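Local atomic coordinates of DNA polymerase (Pyrobaculum calidifontis, PDB entry 5MDN), a protein that probably extends DNA chains by adding deoxyribonucleotides from their triphosphates, with release of diphosphate, as a family B DNA polymerase of a hyperthermophilic archaeon. Residues 58-67 and 84-95. Residues are numbered along the deposited sequence; the frame is centred on the assembly and turned at random.
Sequences LSRVAPVEAV and VVAKVPEDVRKL
A classic beta bulge joins the open end of the hairpin formed by strands 64-74 and 77-86, where Glu65 and Ala66 together face Val85. Val85 O accepts Glu65 N at 2.8 Å and, in a weak bond, Ala66 N at 3.5 Å from the same Val85 O, so one oxygen serves both residues of the bulge. In return Val85 N donates to Ala66 O at 3.0 Å. The antiparallel pairing runs on through Val67 and Val84, a non-hydrogen-bonded pair.

Beside this edge, the chain leading into the first strand packs on the start of helix 92-100. Leu95 is the centre of the cluster: its CD2 lies 3.6 Å from Val61 CG1, 3.7 Å from Ala62 CB and 3.9 Å from Val64 CG2, so CD2 meets methyl groups of three residues of 58-67. Val64 CG2 stands beside its own backbone N, whereas CG1, anti to that N (chi1 179°), packs against the Val85 carbonyl. Leu58, from the end of helix 51-58, meets Val84 tip to tip, CD1 reaching both valine methyls. Phe42 of strand 41-46 also touches Val84 and Leu95, tying the cluster to the next strand of the sheet.

Next to the bulge, Lys87 bends at chi3 and chi4 and crosses the Glu65 side chain nearly at a right angle; its NZ and Glu65 OE1 form only a long salt bridge, 3.6 Å. Pro63 CB packs 3.8 Å from Lys87 CD. The hairpin supplies the second and third strands, and helix 92-100 the second helix, of a beta-alpha-beta-beta-alpha-beta unit with ferredoxin-like topology.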
# COMPACT_ATOMS: atom_id res chain seq x y z
N LEU A 58 -3.57 7.03 -40.47
CA LEU A 58 -2.75 7.13 -39.27
C LEU A 58 -1.28 7.37 -39.57
O LEU A 58 -0.56 7.89 -38.72
CB LEU A 58 -2.92 5.87 -38.42
CG LEU A 58 -4.24 5.83 -37.64
CD1 LEU A 58 -4.33 4.56 -36.80
CD2 LEU A 58 -4.39 7.06 -36.76
N SER A 59 -0.81 6.99 -40.76
CA SER A 59 0.60 7.13 -41.11
C SER A 59 1.04 8.59 -41.23
O SER A 59 2.25 8.84 -41.25
CB SER A 59 0.89 6.40 -42.41
OG SER A 59 0.89 4.99 -42.22
N ARG A 60 0.11 9.54 -41.31
CA ARG A 60 0.50 10.94 -41.41
C ARG A 60 0.90 11.55 -40.07
O ARG A 60 1.56 12.60 -40.06
CB ARG A 60 -0.64 11.78 -42.01
CG ARG A 60 -1.88 11.86 -41.13
CD ARG A 60 -2.56 13.21 -41.24
NE ARG A 60 -2.13 14.12 -40.18
CZ ARG A 60 -1.16 15.01 -40.31
NH1 ARG A 60 -0.50 15.12 -41.45
NH2 ARG A 60 -0.84 15.79 -39.29
N VAL A 61 0.53 10.93 -38.95
CA VAL A 61 0.79 11.51 -37.64
C VAL A 61 1.98 10.82 -36.98
O VAL A 61 2.68 11.42 -36.16
CB VAL A 61 -0.47 11.46 -36.75
CG1 VAL A 61 -0.80 10.03 -36.35
CG2 VAL A 61 -0.30 12.35 -35.52
N ALA A 62 2.22 9.56 -37.33
CA ALA A 62 3.28 8.77 -36.73
C ALA A 62 3.46 7.50 -37.56
O ALA A 62 2.54 7.08 -38.27
CB ALA A 62 2.95 8.42 -35.27
N PRO A 63 4.63 6.86 -37.47
CA PRO A 63 4.84 5.61 -38.21
C PRO A 63 4.02 4.48 -37.62
O PRO A 63 3.89 4.35 -36.40
CB PRO A 63 6.34 5.35 -38.06
CG PRO A 63 6.74 6.10 -36.83
CD PRO A 63 5.86 7.32 -36.81
N VAL A 64 3.46 3.65 -38.50
CA VAL A 64 2.58 2.55 -38.12
C VAL A 64 3.18 1.25 -38.65
O VAL A 64 3.55 1.17 -39.83
CB VAL A 64 1.15 2.75 -38.65
CG1 VAL A 64 0.27 1.57 -38.27
CG2 VAL A 64 0.57 4.05 -38.12
N GLU A 65 3.26 0.24 -37.79
CA GLU A 65 3.78 -1.06 -38.21
C GLU A 65 2.75 -1.81 -39.05
O GLU A 65 3.07 -2.35 -40.12
CB GLU A 65 4.18 -1.89 -37.00
CG GLU A 65 4.90 -3.19 -37.33
CD GLU A 65 6.37 -2.99 -37.64
OE1 GLU A 65 6.97 -2.06 -37.07
OE2 GLU A 65 6.92 -3.77 -38.44
N ALA A 66 1.50 -1.85 -38.60
CA ALA A 66 0.43 -2.53 -39.30
C ALA A 66 -0.90 -2.09 -38.71
O ALA A 66 -0.96 -1.49 -37.64
CB ALA A 66 0.58 -4.06 -39.22
N VAL A 67 -1.98 -2.39 -39.44
CA VAL A 67 -3.34 -2.24 -38.95
C VAL A 67 -4.09 -3.52 -39.30
O VAL A 67 -4.41 -3.76 -40.47
CB VAL A 67 -4.05 -1.02 -39.55
CG1 VAL A 67 -5.51 -1.00 -39.15
CG2 VAL A 67 -3.36 0.27 -39.10
N VAL A 84 -4.47 -1.39 -34.22
CA VAL A 84 -3.44 -0.48 -34.71
C VAL A 84 -2.14 -0.77 -33.97
O VAL A 84 -2.10 -0.74 -32.74
CB VAL A 84 -3.86 0.99 -34.52
CG1 VAL A 84 -2.76 1.92 -35.00
CG2 VAL A 84 -5.17 1.26 -35.25
N VAL A 85 -1.08 -1.03 -34.72
CA VAL A 85 0.20 -1.45 -34.16
C VAL A 85 1.22 -0.35 -34.45
O VAL A 85 1.59 -0.12 -35.60
CB VAL A 85 0.67 -2.80 -34.74
CG1 VAL A 85 1.94 -3.26 -34.04
CG2 VAL A 85 -0.44 -3.84 -34.60
N ALA A 86 1.66 0.33 -33.39
CA ALA A 86 2.67 1.37 -33.51
C ALA A 86 4.06 0.76 -33.61
O ALA A 86 4.28 -0.42 -33.30
CB ALA A 86 2.61 2.32 -32.32
N LYS A 87 5.01 1.57 -34.07
CA LYS A 87 6.40 1.11 -34.14
C LYS A 87 7.09 1.20 -32.79
O LYS A 87 7.84 0.30 -32.42
CB LYS A 87 7.17 1.89 -35.20
CG LYS A 87 6.93 1.42 -36.63
CD LYS A 87 7.99 1.97 -37.59
CE LYS A 87 9.32 1.24 -37.44
NZ LYS A 87 9.47 0.14 -38.44
N VAL A 88 6.85 2.28 -32.04
CA VAL A 88 7.44 2.44 -30.72
C VAL A 88 6.36 2.90 -29.74
O VAL A 88 5.38 3.53 -30.16
CB VAL A 88 8.62 3.43 -30.75
CG1 VAL A 88 9.79 2.84 -31.53
CG2 VAL A 88 8.20 4.76 -31.34
N PRO A 89 6.50 2.61 -28.44
CA PRO A 89 5.43 2.98 -27.49
C PRO A 89 5.17 4.47 -27.40
O PRO A 89 4.04 4.87 -27.08
CB PRO A 89 5.95 2.43 -26.16
CG PRO A 89 6.90 1.34 -26.53
CD PRO A 89 7.54 1.78 -27.82
N GLU A 90 6.18 5.31 -27.63
CA GLU A 90 6.00 6.75 -27.46
C GLU A 90 4.93 7.32 -28.39
O GLU A 90 4.25 8.28 -28.02
CB GLU A 90 7.34 7.47 -27.67
CG GLU A 90 8.40 7.11 -26.61
CD GLU A 90 9.13 5.81 -26.89
OE1 GLU A 90 8.48 4.85 -27.38
OE2 GLU A 90 10.35 5.74 -26.62
N ASP A 91 4.77 6.75 -29.58
CA ASP A 91 3.83 7.28 -30.57
C ASP A 91 2.38 6.88 -30.31
O ASP A 91 1.51 7.29 -31.07
CB ASP A 91 4.23 6.83 -31.97
CG ASP A 91 5.65 7.22 -32.34
OD1 ASP A 91 6.14 8.25 -31.81
OD2 ASP A 91 6.27 6.51 -33.16
N VAL A 92 2.11 6.08 -29.27
CA VAL A 92 0.77 5.54 -29.08
C VAL A 92 -0.25 6.64 -28.76
O VAL A 92 -1.41 6.55 -29.17
CB VAL A 92 0.79 4.44 -28.00
CG1 VAL A 92 -0.61 3.92 -27.73
CG2 VAL A 92 1.69 3.30 -28.43
N ARG A 93 0.17 7.69 -28.05
CA ARG A 93 -0.77 8.78 -27.76
C ARG A 93 -1.15 9.54 -29.02
O ARG A 93 -2.32 9.83 -29.25
CB ARG A 93 -0.17 9.75 -26.73
CG ARG A 93 -0.14 9.27 -25.29
CD ARG A 93 -1.53 9.36 -24.66
NE ARG A 93 -1.55 8.88 -23.28
CZ ARG A 93 -1.17 9.62 -22.25
NH1 ARG A 93 -0.76 10.87 -22.44
NH2 ARG A 93 -1.21 9.13 -21.02
N LYS A 94 -0.15 9.89 -29.85
CA LYS A 94 -0.43 10.56 -31.11
C LYS A 94 -1.39 9.75 -31.97
O LYS A 94 -2.31 10.30 -32.58
CB LYS A 94 0.88 10.83 -31.86
CG LYS A 94 1.79 11.83 -31.17
CD LYS A 94 3.00 12.15 -32.03
CE LYS A 94 4.00 11.00 -32.04
NZ LYS A 94 5.25 11.36 -32.77
N LEU A 95 -1.18 8.43 -32.03
CA LEU A 95 -2.04 7.59 -32.84
C LEU A 95 -3.42 7.41 -32.21
O LEU A 95 -4.43 7.35 -32.91
CB LEU A 95 -1.38 6.24 -33.08
CG LEU A 95 -0.03 6.33 -33.80
CD1 LEU A 95 0.77 5.06 -33.62
CD2 LEU A 95 -0.25 6.61 -35.28